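Fructose-bisphosphatase (Pyrococcus horikoshii, PDB 1VDW) probably hydrolyses fructose 1,6-bisphosphate to fructose 6-phosphate and phosphate in a magnesium-dependent reaction, working as a homodimer of the inositol monophosphatase superfamily. Local coordinates at residues Ile53-Phe58 against Val83-Gly88; Ala100-Ile105 against Ala114-Pro119; Pro149-Tyr154 against Lys167-Leu172. All coordinates share one frame; numbering follows the deposited sequence. Where two conformers were deposited one is given.

Interaction 1 (Ile53-Phe58 against Val83-Gly88); sequences IIISKF and VDPLDG. With EDO (1,2-ethanediol), chain C.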
loop_
_atom_site.group_PDB
_atom_site.type_symbol
_atom_site.label_atom_id
_atom_site.label_comp_id
_atom_site.label_asym_id
_atom_site.label_seq_id
_atom_site.Cartn_x
_atom_site.Cartn_y
_atom_site.Cartn_z
ATOM N N ILE A 53 1.385 -3.250 -25.444
ATOM C CA ILE A 53 1.496 -1.827 -25.735
ATOM C C ILE A 53 2.879 -1.219 -25.532
ATOM O O ILE A 53 3.321 -0.402 -26.342
ATOM C CB ILE A 53 0.471 -1.008 -24.912
ATOM C CG1 ILE A 53 0.699 -1.227 -23.416
ATOM C CG2 ILE A 53 -0.944 -1.412 -25.302
ATOM C CD1 ILE A 53 -0.250 -0.440 -22.531
ATOM N N ILE A 54 3.573 -1.622 -24.476
ATOM C CA ILE A 54 4.884 -1.051 -24.198
ATOM C C ILE A 54 6.053 -1.720 -24.922
ATOM O O ILE A 54 6.934 -1.034 -25.439
ATOM C CB ILE A 54 5.158 -1.043 -22.676
ATOM C CG1 ILE A 54 6.377 -0.171 -22.372
ATOM C CG2 ILE A 54 5.373 -2.462 -22.175
ATOM C CD1 ILE A 54 6.569 0.114 -20.900
ATOM N N ILE A 55 6.068 -3.046 -24.968
ATOM C CA ILE A 55 7.158 -3.745 -25.636
ATOM C C ILE A 55 7.190 -3.425 -27.126
ATOM O O ILE A 55 8.254 -3.175 -27.693
ATOM C CB ILE A 55 7.046 -5.271 -25.446
ATOM C CG1 ILE A 55 7.144 -5.614 -23.957
ATOM C CG2 ILE A 55 8.144 -5.977 -26.231
ATOM C CD1 ILE A 55 8.413 -5.113 -23.286
ATOM N N SER A 56 6.020 -3.424 -27.757
ATOM C CA SER A 56 5.934 -3.126 -29.181
ATOM C C SER A 56 6.468 -1.723 -29.444
ATOM O O SER A 56 7.167 -1.485 -30.429
ATOM C CB SER A 56 4.483 -3.223 -29.657
ATOM O OG SER A 56 3.668 -2.266 -29.004
ATOM N N LYS A 57 6.139 -0.800 -28.550
ATOM C CA LYS A 57 6.571 0.587 -28.664
ATOM C C LYS A 57 8.086 0.694 -28.825
ATOM O O LYS A 57 8.580 1.325 -29.760
ATOM C CB LYS A 57 6.128 1.363 -27.420
ATOM C CG LYS A 57 6.459 2.844 -27.435
ATOM C CD LYS A 57 5.595 3.605 -28.430
ATOM C CE LYS A 57 5.764 5.109 -28.260
ATOM N NZ LYS A 57 4.906 5.886 -29.198
ATOM N N PHE A 58 8.823 0.067 -27.915
ATOM C CA PHE A 58 10.278 0.111 -27.959
ATOM C C PHE A 58 10.874 -0.775 -29.044
ATOM O O PHE A 58 11.901 -0.433 -29.633
ATOM C CB PHE A 58 10.846 -0.259 -26.589
ATOM C CG PHE A 58 10.547 0.761 -25.526
ATOM C CD1 PHE A 58 11.116 2.029 -25.585
ATOM C CD2 PHE A 58 9.668 0.470 -24.490
ATOM C CE1 PHE A 58 10.814 2.996 -24.629
ATOM C CE2 PHE A 58 9.357 1.430 -23.528
ATOM C CZ PHE A 58 9.932 2.697 -23.598
ATOM N N VAL A 83 12.562 -2.680 -18.867
ATOM C CA VAL A 83 11.212 -2.336 -18.457
ATOM C C VAL A 83 10.361 -3.373 -17.739
ATOM O O VAL A 83 10.555 -4.581 -17.875
ATOM C CB VAL A 83 10.432 -1.866 -19.722
ATOM C CG1 VAL A 83 10.392 -2.984 -20.747
ATOM C CG2 VAL A 83 9.027 -1.432 -19.356
ATOM N N ASP A 84 9.424 -2.857 -16.950
ATOM C CA ASP A 84 8.434 -3.665 -16.256
ATOM C C ASP A 84 7.136 -2.998 -16.710
ATOM O O ASP A 84 6.771 -1.929 -16.220
ATOM C CB ASP A 84 8.564 -3.564 -14.735
ATOM C CG ASP A 84 7.607 -4.500 -14.014
ATOM O OD1 ASP A 84 6.732 -5.081 -14.693
ATOM O OD2 ASP A 84 7.721 -4.659 -12.777
ATOM N N PRO A 85 6.434 -3.607 -17.677
ATOM C CA PRO A 85 5.176 -3.078 -18.218
ATOM C C PRO A 85 4.107 -2.802 -17.166
ATOM O O PRO A 85 3.307 -1.875 -17.298
ATOM C CB PRO A 85 4.744 -4.161 -19.205
ATOM C CG PRO A 85 6.044 -4.749 -19.652
ATOM C CD PRO A 85 6.813 -4.857 -18.361
ATOM N N LEU A 86 4.079 -3.631 -16.132
ATOM C CA LEU A 86 3.113 -3.455 -15.060
ATOM C C LEU A 86 3.624 -4.064 -13.774
ATOM O O LEU A 86 3.594 -5.281 -13.584
ATOM C CB LEU A 86 1.759 -4.084 -15.412
ATOM C CG LEU A 86 0.690 -3.999 -14.311
ATOM C CD1 LEU A 86 0.273 -2.552 -14.092
ATOM C CD2 LEU A 86 -0.515 -4.852 -14.698
ATOM N N ASP A 87 4.129 -3.199 -12.908
ATOM C CA ASP A 87 4.608 -3.613 -11.601
ATOM C C ASP A 87 3.374 -3.547 -10.713
ATOM O O ASP A 87 2.638 -2.570 -10.754
ATOM C CB ASP A 87 5.667 -2.643 -11.090
ATOM C CG ASP A 87 6.348 -3.138 -9.831
ATOM O OD1 ASP A 87 5.948 -4.203 -9.315
ATOM O OD2 ASP A 87 7.282 -2.466 -9.359
ATOM N N GLY A 88 3.133 -4.589 -9.928
ATOM C CA GLY A 88 1.968 -4.595 -9.058
ATOM C C GLY A 88 0.773 -5.303 -9.667
ATOM O O GLY A 88 -0.368 -4.913 -9.442
HETATM C C1 EDO C . 8.104 -7.590 -8.064
HETATM O O1 EDO C . 6.911 -7.791 -8.817
HETATM C C2 EDO C . 8.432 -6.086 -8.026
HETATM O O2 EDO C . 7.357 -5.356 -7.408
#
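Ile54 and Ile55 of helix 45-60 pack against Val83 and Pro85, where strand 79-84 runs into Asp84-Gly88, the DPLDG metal-binding signature of the inositol monophosphatase superfamily. Everything that crosses between the segments is apolar, and no hydrogen bond spans them.

Ile54 uses both its branches. CG1 stands anti to the backbone N (chi1 -167°) and carries CD1 out to meet Val83 CG2 tip to tip. Both residues were modelled in two conformers, which makes the apparent tightness of that touch doubtful. The other branch, CG2, meets Pro85 at about a right angle, touching both CB and CG of the proline ring. Ile55 sends its CD1 to the other methyl of the valine, Val83 CG1, at 3.9 Å in the conformer given, with Pro85 CG a little farther off at 4.4 Å. The two isoleucines thus divide the valine between them while Pro85 turns the chain. The helix also rests on the strands flanking 79-84 in the same sheet, with Ile54 on Val101 and Val103 and Ile55 on Val65.

The polar side of Val83-Gly88 belongs to the predicted magnesium site, to which Asp84, Leu86 and Asp87 would contribute together with Glu68 and Asp201. Asp84 points away from the helix, and its OD2 lies close to Asp201 OD1, as would suit a shared metal. Asp84 OD1 accepts a weak bond from Leu86 N at 3.3 Å. Gly88 is the N-cap residue of helix 89-93; with phi at 95°, a side chain there would run into the carbonyl oxygen of Asp87. The two oxygens of Asp87 part company: OD2 takes the backbone N-H of Ala176, while OD1 accepts a 2.6 Å hydrogen bond from O2 of an ethanediol, probably from the crystallisation liquor.

Interaction 2 (Ala100-Ile105 against Ala114-Pro119); sequences AVSVAI and AFIYEP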
loop_
_atom_site.group_PDB
_atom_site.type_symbol
_atom_site.label_atom_id
_atom_site.label_comp_id
_atom_site.label_asym_id
_atom_site.label_seq_id
_atom_site.Cartn_x
_atom_site.Cartn_y
_atom_site.Cartn_z
ATOM N N ALA A 100 2.400 0.278 -11.171
ATOM C CA ALA A 100 3.083 1.280 -11.970
ATOM C C ALA A 100 3.724 0.710 -13.213
ATOM O O ALA A 100 3.788 -0.503 -13.397
ATOM C CB ALA A 100 4.169 1.932 -11.122
ATOM N N VAL A 101 4.189 1.622 -14.063
ATOM C CA VAL A 101 4.931 1.278 -15.269
ATOM C C VAL A 101 6.350 1.750 -14.948
ATOM O O VAL A 101 6.537 2.869 -14.458
ATOM C CB VAL A 101 4.425 2.046 -16.497
ATOM C CG1 VAL A 101 5.312 1.742 -17.700
ATOM C CG2 VAL A 101 2.991 1.656 -16.792
ATOM N N SER A 102 7.341 0.908 -15.222
ATOM C CA SER A 102 8.740 1.228 -14.926
ATOM C C SER A 102 9.609 1.077 -16.173
ATOM O O SER A 102 9.653 0.001 -16.768
ATOM C CB SER A 102 9.242 0.289 -13.821
ATOM O OG SER A 102 10.621 0.468 -13.556
ATOM N N VAL A 103 10.298 2.149 -16.560
ATOM C CA VAL A 103 11.149 2.124 -17.750
ATOM C C VAL A 103 12.484 2.817 -17.512
ATOM O O VAL A 103 12.523 3.962 -17.068
ATOM C CB VAL A 103 10.460 2.840 -18.942
ATOM C CG1 VAL A 103 11.426 2.961 -20.115
ATOM C CG2 VAL A 103 9.220 2.081 -19.368
ATOM N N ALA A 104 13.579 2.118 -17.810
ATOM C CA ALA A 104 14.920 2.683 -17.679
ATOM C C ALA A 104 15.580 2.604 -19.057
ATOM O O ALA A 104 15.569 1.552 -19.700
ATOM C CB ALA A 104 15.731 1.903 -16.658
ATOM N N ILE A 105 16.135 3.728 -19.500
ATOM C CA ILE A 105 16.784 3.829 -20.809
ATOM C C ILE A 105 18.289 3.945 -20.661
ATOM O O ILE A 105 18.790 4.810 -19.940
ATOM C CB ILE A 105 16.306 5.072 -21.574
ATOM C CG1 ILE A 105 14.778 5.144 -21.563
ATOM C CG2 ILE A 105 16.840 5.039 -23.000
ATOM C CD1 ILE A 105 14.100 4.044 -22.314
ATOM N N ALA A 114 14.987 7.581 -16.997
ATOM C CA ALA A 114 14.117 6.565 -16.442
ATOM C C ALA A 114 12.847 7.231 -15.960
ATOM O O ALA A 114 12.852 8.406 -15.574
ATOM C CB ALA A 114 14.796 5.852 -15.280
ATOM N N PHE A 115 11.744 6.498 -16.016
ATOM C CA PHE A 115 10.494 7.037 -15.514
ATOM C C PHE A 115 9.674 5.926 -14.901
ATOM O O PHE A 115 9.822 4.746 -15.235
ATOM C CB PHE A 115 9.690 7.766 -16.617
ATOM C CG PHE A 115 8.916 6.859 -17.543
ATOM C CD1 PHE A 115 7.655 6.382 -17.189
ATOM C CD2 PHE A 115 9.427 6.526 -18.792
ATOM C CE1 PHE A 115 6.915 5.591 -18.071
ATOM C CE2 PHE A 115 8.692 5.737 -19.677
ATOM C CZ PHE A 115 7.435 5.271 -19.315
ATOM N N ILE A 116 8.846 6.328 -13.950
ATOM C CA ILE A 116 7.922 5.430 -13.285
ATOM C C ILE A 116 6.600 6.181 -13.293
ATOM O O ILE A 116 6.522 7.325 -12.842
ATOM C CB ILE A 116 8.342 5.133 -11.825
ATOM C CG1 ILE A 116 9.580 4.233 -11.823
ATOM C CG2 ILE A 116 7.190 4.453 -11.063
ATOM C CD1 ILE A 116 10.225 4.067 -10.455
ATOM N N TYR A 117 5.569 5.530 -13.826
ATOM C CA TYR A 117 4.229 6.102 -13.910
ATOM C C TYR A 117 3.335 5.443 -12.862
ATOM O O TYR A 117 3.128 4.230 -12.898
ATOM C CB TYR A 117 3.652 5.879 -15.319
ATOM C CG TYR A 117 2.215 6.329 -15.499
ATOM C CD1 TYR A 117 1.782 7.555 -15.000
ATOM C CD2 TYR A 117 1.292 5.533 -16.182
ATOM C CE1 TYR A 117 0.465 7.982 -15.172
ATOM C CE2 TYR A 117 -0.032 5.953 -16.359
ATOM C CZ TYR A 117 -0.434 7.178 -15.850
ATOM O OH TYR A 117 -1.736 7.596 -16.010
ATOM N N GLU A 118 2.822 6.245 -11.931
ATOM C CA GLU A 118 1.950 5.755 -10.859
ATOM C C GLU A 118 0.578 6.313 -11.255
ATOM O O GLU A 118 0.171 7.394 -10.827
ATOM C CB GLU A 118 2.431 6.331 -9.527
ATOM C CG GLU A 118 1.582 5.904 -8.346
ATOM C CD GLU A 118 2.054 6.440 -7.000
ATOM O OE1 GLU A 118 2.891 7.370 -6.951
ATOM O OE2 GLU A 118 1.553 5.929 -5.973
ATOM N N PRO A 119 -0.173 5.556 -12.066
ATOM C CA PRO A 119 -1.486 5.982 -12.555
ATOM C C PRO A 119 -2.606 6.378 -11.613
ATOM O O PRO A 119 -3.322 7.334 -11.890
ATOM C CB PRO A 119 -1.907 4.827 -13.470
ATOM C CG PRO A 119 -1.289 3.664 -12.832
ATOM C CD PRO A 119 0.090 4.166 -12.480
#
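Val101 pairs with Tyr117 and Val103 with Phe115 in an almost exactly antiparallel hairpin, the strand axes 4.6 Å apart and 176° between their directions. Each is a hydrogen-bonded pair joined by two backbone bonds, such as Val103 N to Phe115 O at 3.0 Å. Between them sits the non-hydrogen-bonded pair Ser102-Ile116, and Ala104-Ala114 follows.

On the valine face Phe115 lies against both valines. Its CG lies between the backbone N and the carbonyl carbon (chi1 80°), which swings the ring across onto the partner strand. Phe115 CE2 comes within 3.5 Å of Val103 CB and its CZ within 3.7 Å of Val103 CG2, while its CE1 reaches obliquely to Val101 CG1. Tyr117 instead turns its ring outward: its CB meets Val101 CB at 4.1 Å, and its hydroxyl bonds to Asp18. The other face carries Ser102, Ala104, Ala114 and Ile116; Ala104 CB and Ala114 CB stand 4.3 Å apart. At the end of the strand, Ala100 CB touches Ile116 CG2 at 3.9 Å.

Both faces are covered by helices. Helix 3-20 packs on Val101, Phe115 and Tyr117, whereas helices 199-211 and 175-184 lie against Ser102 and Ile116. Within the sheet, strand 79-84 runs beside 100-107 and strand 123-128 beside 110-118.

Interaction 3 (Pro149-Tyr154 against Lys167-Leu172); sequences PSISFY and KRTRTL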
loop_
_atom_site.group_PDB
_atom_site.type_symbol
_atom_site.label_atom_id
_atom_site.label_comp_id
_atom_site.label_asym_id
_atom_site.label_seq_id
_atom_site.Cartn_x
_atom_site.Cartn_y
_atom_site.Cartn_z
ATOM N N PRO A 149 13.185 5.683 11.380
ATOM C CA PRO A 149 12.805 5.422 9.988
ATOM C C PRO A 149 11.554 4.628 9.646
ATOM O O PRO A 149 11.088 3.780 10.403
ATOM C CB PRO A 149 14.064 4.781 9.408
ATOM C CG PRO A 149 14.639 4.057 10.577
ATOM C CD PRO A 149 14.482 5.056 11.695
ATOM N N SER A 150 11.020 4.954 8.473
ATOM C CA SER A 150 9.852 4.290 7.906
ATOM C C SER A 150 10.432 3.628 6.668
ATOM O O SER A 150 11.036 4.300 5.832
ATOM C CB SER A 150 8.784 5.303 7.503
ATOM O OG SER A 150 8.290 5.990 8.638
ATOM N N ILE A 151 10.252 2.319 6.539
ATOM C CA ILE A 151 10.836 1.620 5.406
ATOM C C ILE A 151 9.916 0.627 4.725
ATOM O O ILE A 151 8.906 0.214 5.285
ATOM C CB ILE A 151 12.099 0.818 5.849
ATOM C CG1 ILE A 151 11.690 -0.424 6.657
ATOM C CG2 ILE A 151 13.013 1.711 6.688
ATOM C CD1 ILE A 151 12.821 -1.429 6.867
ATOM N N SER A 152 10.269 0.284 3.490
ATOM C CA SER A 152 9.586 -0.773 2.757
ATOM C C SER A 152 10.468 -1.981 3.095
ATOM O O SER A 152 11.701 -1.876 3.078
ATOM C CB SER A 152 9.585 -0.486 1.256
ATOM O OG SER A 152 9.315 -1.650 0.499
ATOM N N PHE A 153 9.845 -3.112 3.403
ATOM C CA PHE A 153 10.598 -4.292 3.806
ATOM C C PHE A 153 10.005 -5.587 3.278
ATOM O O PHE A 153 8.819 -5.862 3.476
ATOM C CB PHE A 153 10.667 -4.313 5.346
ATOM C CG PHE A 153 11.497 -5.434 5.929
ATOM C CD1 PHE A 153 12.694 -5.835 5.340
ATOM C CD2 PHE A 153 11.106 -6.037 7.123
ATOM C CE1 PHE A 153 13.489 -6.818 5.936
ATOM C CE2 PHE A 153 11.895 -7.019 7.722
ATOM C CZ PHE A 153 13.086 -7.407 7.127
ATOM N N TYR A 154 10.848 -6.365 2.599
ATOM C CA TYR A 154 10.482 -7.666 2.039
ATOM C C TYR A 154 11.551 -8.680 2.440
ATOM O O TYR A 154 12.740 -8.464 2.199
ATOM C CB TYR A 154 10.462 -7.645 0.508
ATOM C CG TYR A 154 9.406 -6.794 -0.158
ATOM C CD1 TYR A 154 8.275 -7.378 -0.727
ATOM C CD2 TYR A 154 9.580 -5.425 -0.300
ATOM C CE1 TYR A 154 7.352 -6.621 -1.431
ATOM C CE2 TYR A 154 8.660 -4.656 -1.000
ATOM C CZ TYR A 154 7.554 -5.267 -1.566
ATOM O OH TYR A 154 6.654 -4.531 -2.294
ATOM N N LYS A 167 10.304 2.660 12.791
ATOM C CA LYS A 167 9.040 3.094 13.377
ATOM C C LYS A 167 7.879 2.335 12.728
ATOM O O LYS A 167 6.886 2.015 13.378
ATOM C CB LYS A 167 8.854 4.597 13.148
ATOM C CG LYS A 167 7.566 5.175 13.706
ATOM C CD LYS A 167 7.568 5.156 15.224
ATOM C CE LYS A 167 6.398 5.941 15.792
ATOM N NZ LYS A 167 6.444 5.991 17.279
ATOM N N ARG A 168 8.016 2.054 11.435
ATOM C CA ARG A 168 6.978 1.350 10.692
ATOM C C ARG A 168 7.551 0.750 9.422
ATOM O O ARG A 168 8.605 1.170 8.934
ATOM C CB ARG A 168 5.852 2.317 10.304
ATOM C CG ARG A 168 6.327 3.471 9.427
ATOM C CD ARG A 168 5.187 4.383 8.979
ATOM N NE ARG A 168 4.508 5.053 10.088
ATOM C CZ ARG A 168 5.024 6.048 10.806
ATOM N NH1 ARG A 168 6.243 6.503 10.550
ATOM N NH2 ARG A 168 4.304 6.604 11.774
ATOM N N THR A 169 6.842 -0.238 8.889
ATOM C CA THR A 169 7.233 -0.856 7.638
ATOM C C THR A 169 6.037 -0.847 6.707
ATOM O O THR A 169 4.875 -0.757 7.135
ATOM C CB THR A 169 7.670 -2.335 7.797
ATOM O OG1 THR A 169 6.567 -3.109 8.277
ATOM C CG2 THR A 169 8.848 -2.466 8.750
ATOM N N ARG A 170 6.350 -0.914 5.422
ATOM C CA ARG A 170 5.355 -1.005 4.373
ATOM C C ARG A 170 5.842 -2.115 3.454
ATOM O O ARG A 170 7.050 -2.308 3.267
ATOM C CB ARG A 170 5.256 0.298 3.583
ATOM C CG ARG A 170 4.687 1.470 4.375
ATOM C CD ARG A 170 3.187 1.304 4.624
ATOM N NE ARG A 170 2.607 2.405 5.391
ATOM C CZ ARG A 170 2.590 2.471 6.719
ATOM N NH1 ARG A 170 3.127 1.500 7.444
ATOM N NH2 ARG A 170 2.016 3.505 7.322
ATOM N N THR A 171 4.902 -2.877 2.923
ATOM C CA THR A 171 5.208 -3.935 1.965
ATOM C C THR A 171 4.047 -3.755 1.006
ATOM O O THR A 171 2.961 -4.308 1.183
ATOM C CB THR A 171 5.216 -5.316 2.628
ATOM O OG1 THR A 171 6.127 -5.304 3.737
ATOM C CG2 THR A 171 5.668 -6.374 1.631
ATOM N N LEU A 172 4.290 -2.937 -0.012
ATOM C CA LEU A 172 3.237 -2.558 -0.941
ATOM C C LEU A 172 2.949 -3.438 -2.139
ATOM O O LEU A 172 1.849 -3.372 -2.683
ATOM C CB LEU A 172 3.480 -1.116 -1.408
ATOM C CG LEU A 172 3.686 -0.104 -0.275
ATOM C CD1 LEU A 172 3.867 1.289 -0.862
ATOM C CD2 LEU A 172 2.508 -0.137 0.685
#
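Arg168 and Ser150 meet because the arginine chain leaves with CG between its backbone N and carbonyl carbon (chi1 60°) and bends again at chi3, bringing NH1 back to Ser150 OG at 2.8 Å. The hydroxyl lies in the guanidinium plane, at its edge, while CG of the arginine lies against Ser150 CB. Thr171 (chi1 -55°) splits its branches: OG1 donates to Phe153 O at 2.8 Å, and CG2 sits over one face of the Tyr154 ring, 3.8 Å from its centroid, a CH-pi contact.

Backbone hydrogen bonds join the parallel strands of this beta-alpha-beta unit: Ile151 receives from Arg170 N and donates to Arg168 O, and Phe153 N donates to Arg170 O. An alanine in place of Arg168 removes the guanidinium and the methylenes lying against Ser150, and the serine hydroxyl would probably be left without this donor and freer to turn. Tyr90 of the second subunit packs on both residues, and Asn91 of that subunit accepts from Arg170 NE.

The hydroxyl of Tyr154 bonds to Glu178. With one hydroxyl accepting from a guanidinium and another donating to a carbonyl, the pairing depends on directional hydrogen bonds, not on a salt bridge.

In the fold
The three contacts follow in series along the chain. Interactions 1 and 2 are neighbours, their centres 9 Å apart, and share the large mixed sheet, in which strands 79-84 and 100-107 run side by side. They touch directly: Asp84 N probably bonds to Ser102 O, and Asp87 N to Ala100 O, so the hairpin borders the predicted metal-binding loop. Interaction 3 belongs to the second, five-stranded sheet, at strand 168-170, outermost within this chain, where it also reaches the second subunit; its centre lies 27 Å from that of interaction 1 and 21 Å from that of interaction 2. Helix 175-184 reaches all three contacts, at Asp87 through Ala176 N, linking the predicted metal site to both sheets.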